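Local coordinates for protein cleavage stimulation factor 77 (Encephalitozoon cuniculi, PDB 2UY1) that probably binds mRNA and probably takes part in 3'-end processing of pre-mRNA through an all-helical repeat scaffold, at residues 19-24 with 47-52; 39-44 with 71-76; 201-206 with 236-241; 86-91 with 118-123. All blocks are in the same frame, centred on the assembly; numbering follows the deposited sequence.

Interaction 1 of 4, residues 19-24 with 47-52; sequences EHARRL and LDLWML
Arg22 and Leu52 make most of the contact between helix 14-26 and helix 47-57, two helices of the TPR-like (HAT) superhelix that run in the same general sense, separated in sequence by helix 30-40. The nearest alpha carbons, Ala21 CA with Leu49 CA and Arg22 CA with Leu52 CA, are both 7.8 Å apart. The apolar part is small. Ala21 CB faces Leu49 CD1 at 4.5 Å, and helix 30-40 completes this packing, with Leu36 against Ala21 and Phe37 against Leu49; Met18 touches both Leu49 and Leu52.

The second part is a guanidinium lying on a branched aliphatic end. Arg22 first runs extended, CG anti to the backbone N (chi1 -170°), and then bends at chi3 (-79°), bringing its planar end onto Leu52; the two side chains cross at about a right angle. Electrostatics play at most a long-range part: Arg22 NH2 and Asp48 OD1 are 5.7 Å apart, too far for a salt bridge. Leu52 offers both methyls: CD2 meets Arg22 NH1 at 3.3 Å, while CD1 sits over one face of the guanidinium, 3.3 Å above its plane and displaced toward NH2.

Interaction 2 of 4, residues 39-44 with 71-76; sequences RCLWKS and YEFTLG. Unlike the reference sequence in segment 39-44: Trp42 (reference Lys).
The indole of Trp42 and the phenyl ring of Phe73 meet edge against edge, each presenting atoms close to the plane of the other, and neither ring covers a face of its partner. Phe73 CZ lies at the five-membered-ring edge of the tryptophan, 3.7 Å from Trp42 CD1, and is equally near Trp42 NE1. The planes are turned 66° apart and the centroids of the five-membered ring and the phenyl lie 5.9 Å from each other, values that exclude both a parallel stack and, with no face engaged, a T-shaped one. Leu41 adds an aliphatic partner at another part of the same phenyl rim, its CD2 4.2 Å from Phe73 CE2.

Phe73 sends its ring across from helix 69-78 with CG anti to the backbone N (chi1 176°), and the two aromatic side chains cross at about a right angle. In the HAT-type helical superhelix the contact joins this helix to the type I beta turn that runs from Leu41 to Ser44 and is closed by Ser44 N to Leu41 O at 2.8 Å. Trp50 of helix 47-57 also meets the Phe73 ring, and its NE1 is bonded to Ser44 O. Gln77 NE2, from the same helix as Phe73, donates to the carbonyl oxygens of both Trp42 and Ser44.

Interaction 3 of 4, residues 201-206 with 236-241; sequences IHNYIL and VERGIE
Arg238 reaches from helix 229-242 to lay its guanidinium against Leu206 of helix 193-208, within the helical superhelix of this HAT-type repeat protein. The two helices run in broadly the same direction with helix 213-225 between them in sequence, and their backbones stay well apart: the nearest pair of alpha carbons, Leu206 CA and Gly239 CA, is separated by 8.8 Å. The contact is made by side chains, chiefly the long Arg238.

Arg238 is extended through its first two torsions (chi1 176°), which carry the chain away from its own helix. At chi3 (142°) the chain departs from a staggered value, and this turn brings one flat side of the guanidinium over Leu206 CD2. Leu206 also departs from a staggered first torsion (chi1 -112°). The two side chains meet at a slant. Tyr219 of helix 213-225 touches the leucine as well, and the Asn203 side chain packs on the same tyrosine.

The meeting is thus van der Waals contact between an exposed arginine's planar end and a buried leucine. Arg238 CZ lies 3.8 Å from the methyl carbon Leu206 CD2. The branch carbon Leu206 CG is likewise 3.8 Å from Arg238 NH2. That nitrogen is the leading atom of the group, with Arg238 NH2 only 3.4 Å from Leu206 CD2.

Interaction 4 of 4, residues 86-91 with 118-123; sequences GLFKEY and TPMGSL. Unlike the reference sequence in segment 86-91: Phe88 (reference Tyr).
Phe88 and Met120 form a small apolar contact that fastens helix 85-90 to the loop preceding helix 124-127, near the N-terminal end of an all-helical HAT-type superhelix. The evidence is a single methyl against the CD1-CE1 part of a ring: Met120 CE stands 3.3 Å from Phe88 CD1, a tight approach, and 3.7 Å from Phe88 CE1. The methyl comes to the phenyl at a slant, and the two side chains are likewise inclined to each other. Backbones are far apart, 10.0 Å between Phe88 CA and Leu123 CA, so side chains alone span the interface.

Met120 attains this position with CG wedged between its backbone N and carbonyl carbon (chi1 60°), followed by an extended chi2 and a bend at chi3 (70°) that directs CE to the ring. Thr118 adds a lesser approach, Phe88 CE1 to Thr118 OG1 at 4.2 Å; that hydroxyl is satisfied by the carbonyl oxygen of Ala115, whose residue also touches the Phe88 side chain.

The loop is shaped by a type II beta turn from Met120 to Leu123, in which Ser122 takes the positive-phi position (phi 78°). Its Gly121 is tied by backbone hydrogen bonds to Trp82. Around the contact, the loop packs on helix 150-167 through Pro119 and Leu123, while helix 85-90 meets helix 69-78 through Leu87, next to Phe88, which touches Tyr71, Thr74 and Leu75.

In the fold
From the N terminus, interaction 1 closes over helix 30-40 by joining helices 14-26 and 47-57. Interaction 2 opens inside that span, at 39-44, and closes beyond it, at 71-76, so the two cross; they touch through Trp50, which packs on Thr74 and Leu41. Interaction 4 follows in series, closing the span between 86-91 and 118-123, part of which is not modelled, and it is joined to interaction 2 by Tyr91 OH with Glu72 OE2 and Tyr71 OH with Glu90 OE2. Interaction 3 comes last along the chain, bridging over helix 213-225. Its centre lies about 17 Å from that of interaction 2, without touching it, and nearer the centre of the chain.

Interaction 1 of 4, residues 19-24 with 47-52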
# COMPACT_ATOMS: atom_id res chain seq x y z
N GLU B 19 -22.96 -0.95 45.78
CA GLU B 19 -23.68 0.26 46.16
C GLU B 19 -25.07 -0.06 46.71
O GLU B 19 -25.48 0.58 47.64
CB GLU B 19 -23.74 1.24 44.99
CG GLU B 19 -22.50 2.19 44.90
CD GLU B 19 -22.23 2.77 43.49
OE1 GLU B 19 -21.08 3.27 43.25
OE2 GLU B 19 -23.16 2.71 42.62
N HIS B 20 -25.75 -1.05 46.13
CA HIS B 20 -27.03 -1.58 46.64
C HIS B 20 -26.86 -2.18 48.04
O HIS B 20 -27.59 -1.81 48.99
CB HIS B 20 -27.60 -2.61 45.65
CG HIS B 20 -28.93 -3.17 46.06
ND1 HIS B 20 -29.97 -2.39 46.51
CD2 HIS B 20 -29.41 -4.44 46.03
CE1 HIS B 20 -31.02 -3.16 46.76
NE2 HIS B 20 -30.70 -4.41 46.50
N ALA B 21 -25.85 -3.06 48.18
CA ALA B 21 -25.46 -3.66 49.47
C ALA B 21 -25.19 -2.63 50.56
O ALA B 21 -25.67 -2.79 51.70
CB ALA B 21 -24.23 -4.66 49.32
N ARG B 22 -24.48 -1.57 50.20
CA ARG B 22 -24.14 -0.52 51.17
C ARG B 22 -25.39 0.30 51.59
O ARG B 22 -25.58 0.57 52.78
CB ARG B 22 -23.05 0.36 50.61
CG ARG B 22 -22.45 1.34 51.58
CD ARG B 22 -21.38 2.21 50.89
NE ARG B 22 -20.04 1.62 50.69
CZ ARG B 22 -19.25 1.07 51.64
NH1 ARG B 22 -19.66 0.91 52.91
NH2 ARG B 22 -18.05 0.61 51.29
N ARG B 23 -26.23 0.68 50.61
CA ARG B 23 -27.57 1.26 50.88
C ARG B 23 -28.45 0.41 51.82
O ARG B 23 -29.02 0.95 52.82
CB ARG B 23 -28.36 1.48 49.58
CG ARG B 23 -28.10 2.77 48.81
CD ARG B 23 -28.89 2.81 47.48
NE ARG B 23 -28.06 2.41 46.33
CZ ARG B 23 -28.41 1.48 45.44
NH1 ARG B 23 -29.58 0.88 45.52
NH2 ARG B 23 -27.58 1.17 44.45
N LEU B 24 -28.61 -0.88 51.50
CA LEU B 24 -29.35 -1.85 52.36
C LEU B 24 -28.79 -1.99 53.79
O LEU B 24 -29.57 -2.14 54.76
CB LEU B 24 -29.36 -3.24 51.73
CG LEU B 24 -30.20 -3.48 50.48
CD1 LEU B 24 -29.95 -4.91 49.98
CD2 LEU B 24 -31.70 -3.24 50.79
N LEU B 47 -13.35 -7.15 46.70
CA LEU B 47 -12.94 -7.22 48.13
C LEU B 47 -13.75 -6.32 49.10
O LEU B 47 -14.23 -6.79 50.16
CB LEU B 47 -11.44 -7.01 48.31
CG LEU B 47 -10.90 -7.40 49.70
CD1 LEU B 47 -11.38 -8.82 50.16
CD2 LEU B 47 -9.37 -7.27 49.80
N ASP B 48 -13.85 -5.04 48.80
CA ASP B 48 -14.94 -4.22 49.28
C ASP B 48 -16.11 -5.12 49.09
O ASP B 48 -16.22 -5.66 48.06
CB ASP B 48 -15.10 -3.04 48.34
CG ASP B 48 -13.87 -2.18 48.25
OD1 ASP B 48 -13.32 -1.82 49.27
OD2 ASP B 48 -13.49 -1.80 47.14
N LEU B 49 -16.98 -5.32 50.05
CA LEU B 49 -18.11 -6.22 49.83
C LEU B 49 -18.02 -7.49 50.60
O LEU B 49 -18.88 -7.79 51.38
CB LEU B 49 -18.27 -6.60 48.37
CG LEU B 49 -19.38 -7.49 47.87
CD1 LEU B 49 -20.68 -7.30 48.57
CD2 LEU B 49 -19.53 -7.22 46.49
N TRP B 50 -16.98 -8.25 50.33
CA TRP B 50 -16.45 -9.16 51.31
C TRP B 50 -16.15 -8.39 52.57
O TRP B 50 -16.57 -8.75 53.60
CB TRP B 50 -15.27 -9.95 50.76
CG TRP B 50 -15.67 -11.01 49.78
CD1 TRP B 50 -15.96 -10.85 48.50
CD2 TRP B 50 -15.85 -12.40 50.06
NE1 TRP B 50 -16.31 -12.01 47.94
CE2 TRP B 50 -16.23 -13.00 48.87
CE3 TRP B 50 -15.72 -13.19 51.19
CZ2 TRP B 50 -16.49 -14.35 48.78
CZ3 TRP B 50 -15.97 -14.51 51.10
CH2 TRP B 50 -16.36 -15.08 49.91
N MET B 51 -15.47 -7.30 52.45
CA MET B 51 -15.14 -6.51 53.64
C MET B 51 -16.38 -5.97 54.36
O MET B 51 -16.41 -5.84 55.58
CB MET B 51 -14.18 -5.38 53.28
CG MET B 51 -12.80 -5.87 52.88
SD MET B 51 -12.08 -7.10 54.01
CE MET B 51 -10.37 -6.99 53.45
N LEU B 52 -17.40 -5.65 53.58
CA LEU B 52 -18.68 -5.24 54.11
C LEU B 52 -19.45 -6.39 54.74
O LEU B 52 -20.20 -6.20 55.71
CB LEU B 52 -19.52 -4.57 53.00
CG LEU B 52 -19.15 -3.08 52.91
CD1 LEU B 52 -19.14 -2.59 51.45
CD2 LEU B 52 -20.08 -2.25 53.82

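Interaction 2 of 4, residues 39-44 with 71-76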
# COMPACT_ATOMS: atom_id res chain seq x y z
N ARG B 39 -27.11 -14.56 47.62
CA ARG B 39 -27.03 -14.68 46.15
C ARG B 39 -25.69 -14.26 45.50
O ARG B 39 -25.31 -14.85 44.48
CB ARG B 39 -28.17 -13.90 45.47
CG ARG B 39 -29.57 -14.51 45.69
CD ARG B 39 -30.72 -13.57 45.23
NE ARG B 39 -30.93 -13.61 43.78
CZ ARG B 39 -31.68 -12.76 43.07
NH1 ARG B 39 -32.33 -11.74 43.65
NH2 ARG B 39 -31.78 -12.93 41.76
N CYS B 40 -25.00 -13.27 46.06
CA CYS B 40 -23.89 -12.59 45.35
C CYS B 40 -22.49 -12.75 45.89
O CYS B 40 -21.52 -12.53 45.13
CB CYS B 40 -24.16 -11.07 45.23
SG CYS B 40 -25.64 -10.68 44.32
N LEU B 41 -22.35 -13.08 47.18
CA LEU B 41 -21.03 -13.17 47.82
C LEU B 41 -20.07 -14.23 47.25
O LEU B 41 -18.99 -13.89 46.76
CB LEU B 41 -21.13 -13.28 49.34
CG LEU B 41 -19.89 -12.71 50.04
CD1 LEU B 41 -19.56 -11.20 49.73
CD2 LEU B 41 -20.07 -12.94 51.50
N TRP B 42 -20.46 -15.51 47.30
CA TRP B 42 -19.63 -16.57 46.71
C TRP B 42 -19.08 -16.10 45.35
O TRP B 42 -17.87 -16.14 45.10
CB TRP B 42 -20.44 -17.86 46.51
CG TRP B 42 -20.74 -18.67 47.75
CD1 TRP B 42 -20.31 -18.44 49.04
CD2 TRP B 42 -21.53 -19.89 47.81
NE1 TRP B 42 -20.79 -19.43 49.90
CE2 TRP B 42 -21.53 -20.33 49.17
CE3 TRP B 42 -22.23 -20.65 46.84
CZ2 TRP B 42 -22.21 -21.50 49.59
CZ3 TRP B 42 -22.91 -21.82 47.26
CH2 TRP B 42 -22.89 -22.23 48.62
N LYS B 43 -19.98 -15.60 44.52
CA LYS B 43 -19.66 -15.16 43.17
C LYS B 43 -18.85 -13.85 43.00
O LYS B 43 -18.35 -13.59 41.91
CB LYS B 43 -20.95 -15.08 42.36
CG LYS B 43 -21.39 -16.41 41.83
CD LYS B 43 -22.79 -16.30 41.26
CE LYS B 43 -23.19 -17.58 40.51
NZ LYS B 43 -24.45 -17.33 39.76
N SER B 44 -18.73 -13.05 44.05
CA SER B 44 -18.09 -11.74 43.92
C SER B 44 -16.57 -11.78 44.14
O SER B 44 -16.08 -12.36 45.13
CB SER B 44 -18.74 -10.72 44.86
OG SER B 44 -18.01 -9.49 44.94
N TYR B 71 -12.64 -14.48 58.35
CA TYR B 71 -11.48 -13.99 57.61
C TYR B 71 -10.86 -15.13 56.84
O TYR B 71 -10.26 -14.92 55.80
CB TYR B 71 -10.43 -13.39 58.54
CG TYR B 71 -10.72 -11.98 58.96
CD1 TYR B 71 -10.15 -10.91 58.28
CD2 TYR B 71 -11.58 -11.71 60.02
CE1 TYR B 71 -10.39 -9.62 58.65
CE2 TYR B 71 -11.84 -10.41 60.42
CZ TYR B 71 -11.24 -9.37 59.72
OH TYR B 71 -11.49 -8.08 60.11
N GLU B 72 -10.99 -16.33 57.40
CA GLU B 72 -10.67 -17.58 56.71
C GLU B 72 -11.56 -17.83 55.50
O GLU B 72 -11.07 -18.29 54.50
CB GLU B 72 -10.81 -18.78 57.66
CG GLU B 72 -9.92 -18.72 58.92
CD GLU B 72 -9.88 -20.05 59.67
OE1 GLU B 72 -10.97 -20.64 59.89
OE2 GLU B 72 -8.75 -20.48 60.05
N PHE B 73 -12.87 -17.58 55.66
CA PHE B 73 -13.88 -17.68 54.56
C PHE B 73 -13.59 -16.69 53.41
O PHE B 73 -13.66 -17.08 52.24
CB PHE B 73 -15.32 -17.60 55.12
CG PHE B 73 -16.43 -17.60 54.07
CD1 PHE B 73 -16.64 -18.71 53.23
CD2 PHE B 73 -17.30 -16.50 53.96
CE1 PHE B 73 -17.67 -18.71 52.26
CE2 PHE B 73 -18.33 -16.48 53.01
CZ PHE B 73 -18.52 -17.61 52.14
N THR B 74 -13.23 -15.46 53.76
CA THR B 74 -12.76 -14.42 52.84
C THR B 74 -11.39 -14.76 52.18
O THR B 74 -11.25 -14.63 50.96
CB THR B 74 -12.74 -13.00 53.55
OG1 THR B 74 -14.02 -12.73 54.13
CG2 THR B 74 -12.37 -11.87 52.61
N LEU B 75 -10.42 -15.20 52.98
CA LEU B 75 -9.16 -15.74 52.47
C LEU B 75 -9.31 -16.94 51.56
O LEU B 75 -8.46 -17.16 50.72
CB LEU B 75 -8.14 -16.03 53.57
CG LEU B 75 -7.47 -14.83 54.29
CD1 LEU B 75 -6.67 -15.32 55.48
CD2 LEU B 75 -6.58 -14.00 53.41
N GLY B 76 -10.41 -17.69 51.68
CA GLY B 76 -10.74 -18.75 50.70
C GLY B 76 -10.81 -18.12 49.32
O GLY B 76 -10.34 -18.69 48.33

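Interaction 3 of 4, residues 201-206 with 236-241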
# COMPACT_ATOMS: atom_id res chain seq x y z
N ILE B 201 -7.21 -15.30 39.47
CA ILE B 201 -6.75 -14.23 38.58
C ILE B 201 -7.79 -13.96 37.49
O ILE B 201 -8.17 -12.82 37.30
CB ILE B 201 -5.28 -14.52 38.05
CG1 ILE B 201 -4.25 -14.30 39.19
CG2 ILE B 201 -4.94 -13.73 36.79
CD1 ILE B 201 -2.76 -14.49 38.80
N HIS B 202 -8.27 -15.01 36.81
CA HIS B 202 -9.26 -14.85 35.73
C HIS B 202 -10.62 -14.32 36.25
O HIS B 202 -11.24 -13.45 35.63
CB HIS B 202 -9.52 -16.18 35.00
CG HIS B 202 -8.42 -16.59 34.07
ND1 HIS B 202 -7.41 -17.47 34.43
CD2 HIS B 202 -8.17 -16.26 32.77
CE1 HIS B 202 -6.57 -17.63 33.42
NE2 HIS B 202 -7.02 -16.92 32.40
N ASN B 203 -11.08 -14.82 37.39
CA ASN B 203 -12.33 -14.31 37.97
C ASN B 203 -12.22 -12.88 38.44
O ASN B 203 -13.12 -12.07 38.19
CB ASN B 203 -12.79 -15.18 39.13
CG ASN B 203 -13.49 -16.41 38.67
OD1 ASN B 203 -13.00 -17.52 38.87
ND2 ASN B 203 -14.62 -16.22 38.01
N TYR B 204 -11.14 -12.56 39.14
CA TYR B 204 -10.89 -11.16 39.56
C TYR B 204 -10.86 -10.28 38.31
O TYR B 204 -11.43 -9.22 38.31
CB TYR B 204 -9.57 -11.02 40.32
CG TYR B 204 -9.26 -9.61 40.77
CD1 TYR B 204 -9.79 -9.13 41.98
CD2 TYR B 204 -8.45 -8.77 40.02
CE1 TYR B 204 -9.54 -7.85 42.42
CE2 TYR B 204 -8.19 -7.45 40.48
CZ TYR B 204 -8.76 -7.02 41.69
OH TYR B 204 -8.55 -5.76 42.23
N ILE B 205 -10.17 -10.71 37.25
CA ILE B 205 -10.20 -9.96 35.98
C ILE B 205 -11.62 -9.81 35.37
O ILE B 205 -11.96 -8.76 34.83
CB ILE B 205 -9.22 -10.53 34.95
CG1 ILE B 205 -7.78 -10.45 35.48
CG2 ILE B 205 -9.37 -9.80 33.61
CD1 ILE B 205 -6.78 -11.32 34.71
N LEU B 206 -12.44 -10.84 35.55
CA LEU B 206 -13.83 -10.87 35.09
C LEU B 206 -14.67 -9.87 35.84
O LEU B 206 -15.56 -9.26 35.25
CB LEU B 206 -14.45 -12.27 35.28
CG LEU B 206 -14.85 -13.24 34.13
CD1 LEU B 206 -13.80 -13.30 33.07
CD2 LEU B 206 -15.14 -14.63 34.66
N VAL B 236 -18.68 -18.06 28.90
CA VAL B 236 -19.00 -17.37 27.63
C VAL B 236 -20.43 -16.88 27.60
O VAL B 236 -20.69 -15.73 27.21
CB VAL B 236 -18.75 -18.21 26.38
CG1 VAL B 236 -19.13 -17.41 25.13
CG2 VAL B 236 -17.29 -18.63 26.29
N GLU B 237 -21.36 -17.77 28.00
CA GLU B 237 -22.79 -17.42 28.16
C GLU B 237 -22.90 -16.22 29.08
O GLU B 237 -23.60 -15.26 28.80
CB GLU B 237 -23.55 -18.60 28.75
CG GLU B 237 -23.84 -19.65 27.71
CD GLU B 237 -24.15 -21.03 28.23
OE1 GLU B 237 -24.37 -21.21 29.45
OE2 GLU B 237 -24.20 -21.97 27.38
N ARG B 238 -22.14 -16.24 30.16
CA ARG B 238 -22.16 -15.13 31.07
C ARG B 238 -21.59 -13.91 30.40
O ARG B 238 -22.17 -12.84 30.52
CB ARG B 238 -21.35 -15.51 32.30
CG ARG B 238 -21.21 -14.42 33.28
CD ARG B 238 -20.71 -15.06 34.53
NE ARG B 238 -19.75 -14.17 35.17
CZ ARG B 238 -18.71 -14.58 35.88
NH1 ARG B 238 -18.48 -15.89 36.07
NH2 ARG B 238 -17.90 -13.67 36.40
N GLY B 239 -20.46 -14.06 29.67
CA GLY B 239 -19.89 -12.94 28.99
C GLY B 239 -20.84 -12.34 27.98
O GLY B 239 -20.88 -11.14 27.80
N ILE B 240 -21.61 -13.18 27.33
CA ILE B 240 -22.61 -12.74 26.35
C ILE B 240 -23.77 -11.91 26.99
O ILE B 240 -24.35 -10.99 26.35
CB ILE B 240 -23.17 -13.94 25.59
CG1 ILE B 240 -22.16 -14.39 24.54
CG2 ILE B 240 -24.46 -13.59 24.84
CD1 ILE B 240 -22.47 -15.72 23.94
N GLU B 241 -24.07 -12.19 28.25
CA GLU B 241 -25.09 -11.44 28.90
C GLU B 241 -24.55 -10.10 29.40
O GLU B 241 -25.33 -9.16 29.57
CB GLU B 241 -25.75 -12.28 29.99
CG GLU B 241 -26.76 -13.24 29.42
CD GLU B 241 -27.86 -12.53 28.57
OE1 GLU B 241 -28.34 -11.45 29.00
OE2 GLU B 241 -28.23 -13.05 27.49

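Interaction 4 of 4, residues 86-91 with 118-123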
# COMPACT_ATOMS: atom_id res chain seq x y z
N GLY B 86 -3.82 -6.28 54.24
CA GLY B 86 -4.64 -5.85 55.37
C GLY B 86 -5.57 -6.98 55.79
O GLY B 86 -5.83 -7.18 56.97
N LEU B 87 -6.05 -7.75 54.81
CA LEU B 87 -6.85 -8.92 55.11
C LEU B 87 -6.01 -9.99 55.84
O LEU B 87 -6.48 -10.53 56.83
CB LEU B 87 -7.51 -9.49 53.84
CG LEU B 87 -8.38 -10.75 53.94
CD1 LEU B 87 -9.67 -10.51 54.77
CD2 LEU B 87 -8.72 -11.21 52.56
N PHE B 88 -4.78 -10.26 55.37
CA PHE B 88 -3.90 -11.23 56.01
C PHE B 88 -3.55 -10.70 57.41
O PHE B 88 -3.71 -11.42 58.39
CB PHE B 88 -2.67 -11.60 55.16
CG PHE B 88 -2.87 -12.83 54.26
CD1 PHE B 88 -2.93 -12.71 52.87
CD2 PHE B 88 -3.01 -14.12 54.80
CE1 PHE B 88 -3.08 -13.84 52.02
CE2 PHE B 88 -3.19 -15.26 53.96
CZ PHE B 88 -3.21 -15.12 52.56
N LYS B 89 -3.16 -9.42 57.49
CA LYS B 89 -2.90 -8.71 58.76
C LYS B 89 -4.03 -8.87 59.80
O LYS B 89 -3.78 -9.34 60.91
CB LYS B 89 -2.57 -7.21 58.52
CG LYS B 89 -2.35 -6.36 59.80
CD LYS B 89 -1.83 -4.97 59.45
CE LYS B 89 -1.34 -4.21 60.69
NZ LYS B 89 0.17 -4.22 60.90
N GLU B 90 -5.25 -8.47 59.45
CA GLU B 90 -6.36 -8.52 60.40
C GLU B 90 -6.68 -9.95 60.90
O GLU B 90 -7.08 -10.14 62.04
CB GLU B 90 -7.62 -7.91 59.78
CG GLU B 90 -7.60 -6.40 59.68
CD GLU B 90 -8.56 -5.87 58.63
OE1 GLU B 90 -8.13 -4.98 57.87
OE2 GLU B 90 -9.73 -6.34 58.55
N TYR B 91 -6.49 -10.94 60.04
CA TYR B 91 -6.80 -12.33 60.36
C TYR B 91 -5.99 -12.93 61.53
O TYR B 91 -4.83 -12.56 61.77
CB TYR B 91 -6.63 -13.15 59.09
CG TYR B 91 -6.61 -14.63 59.27
CD1 TYR B 91 -7.61 -15.30 59.99
CD2 TYR B 91 -5.61 -15.40 58.66
CE1 TYR B 91 -7.59 -16.67 60.13
CE2 TYR B 91 -5.59 -16.80 58.78
CZ TYR B 91 -6.59 -17.42 59.52
OH TYR B 91 -6.59 -18.80 59.66
N THR B 118 2.44 -15.68 48.70
CA THR B 118 1.75 -14.83 47.71
C THR B 118 2.43 -13.47 47.46
O THR B 118 2.71 -12.70 48.39
CB THR B 118 0.23 -14.65 48.01
OG1 THR B 118 0.06 -13.80 49.16
CG2 THR B 118 -0.45 -16.03 48.21
N PRO B 119 2.72 -13.18 46.17
CA PRO B 119 3.21 -11.85 45.83
C PRO B 119 2.11 -10.84 46.17
O PRO B 119 0.97 -11.00 45.69
CB PRO B 119 3.45 -11.94 44.32
CG PRO B 119 3.49 -13.40 44.00
CD PRO B 119 2.60 -14.06 45.00
N MET B 120 2.42 -9.85 47.01
CA MET B 120 1.45 -8.85 47.45
C MET B 120 2.17 -7.58 47.87
O MET B 120 3.36 -7.62 48.16
CB MET B 120 0.62 -9.39 48.62
CG MET B 120 1.42 -9.78 49.88
SD MET B 120 0.38 -9.85 51.36
CE MET B 120 -0.59 -11.28 51.01
N GLY B 121 1.45 -6.46 47.88
CA GLY B 121 2.02 -5.22 48.39
C GLY B 121 2.21 -5.31 49.90
O GLY B 121 1.30 -5.72 50.62
N SER B 122 3.40 -4.91 50.37
CA SER B 122 3.72 -4.90 51.80
C SER B 122 4.06 -6.29 52.38
O SER B 122 3.91 -6.49 53.59
CB SER B 122 2.62 -4.21 52.65
OG SER B 122 2.25 -2.93 52.16
N LEU B 123 4.52 -7.22 51.54
CA LEU B 123 4.90 -8.54 52.02
C LEU B 123 6.07 -8.45 53.00
O LEU B 123 6.19 -9.29 53.92
CB LEU B 123 5.24 -9.50 50.85
CG LEU B 123 5.45 -10.99 51.23
CD1 LEU B 123 4.26 -11.54 52.02
CD2 LEU B 123 5.78 -11.91 50.05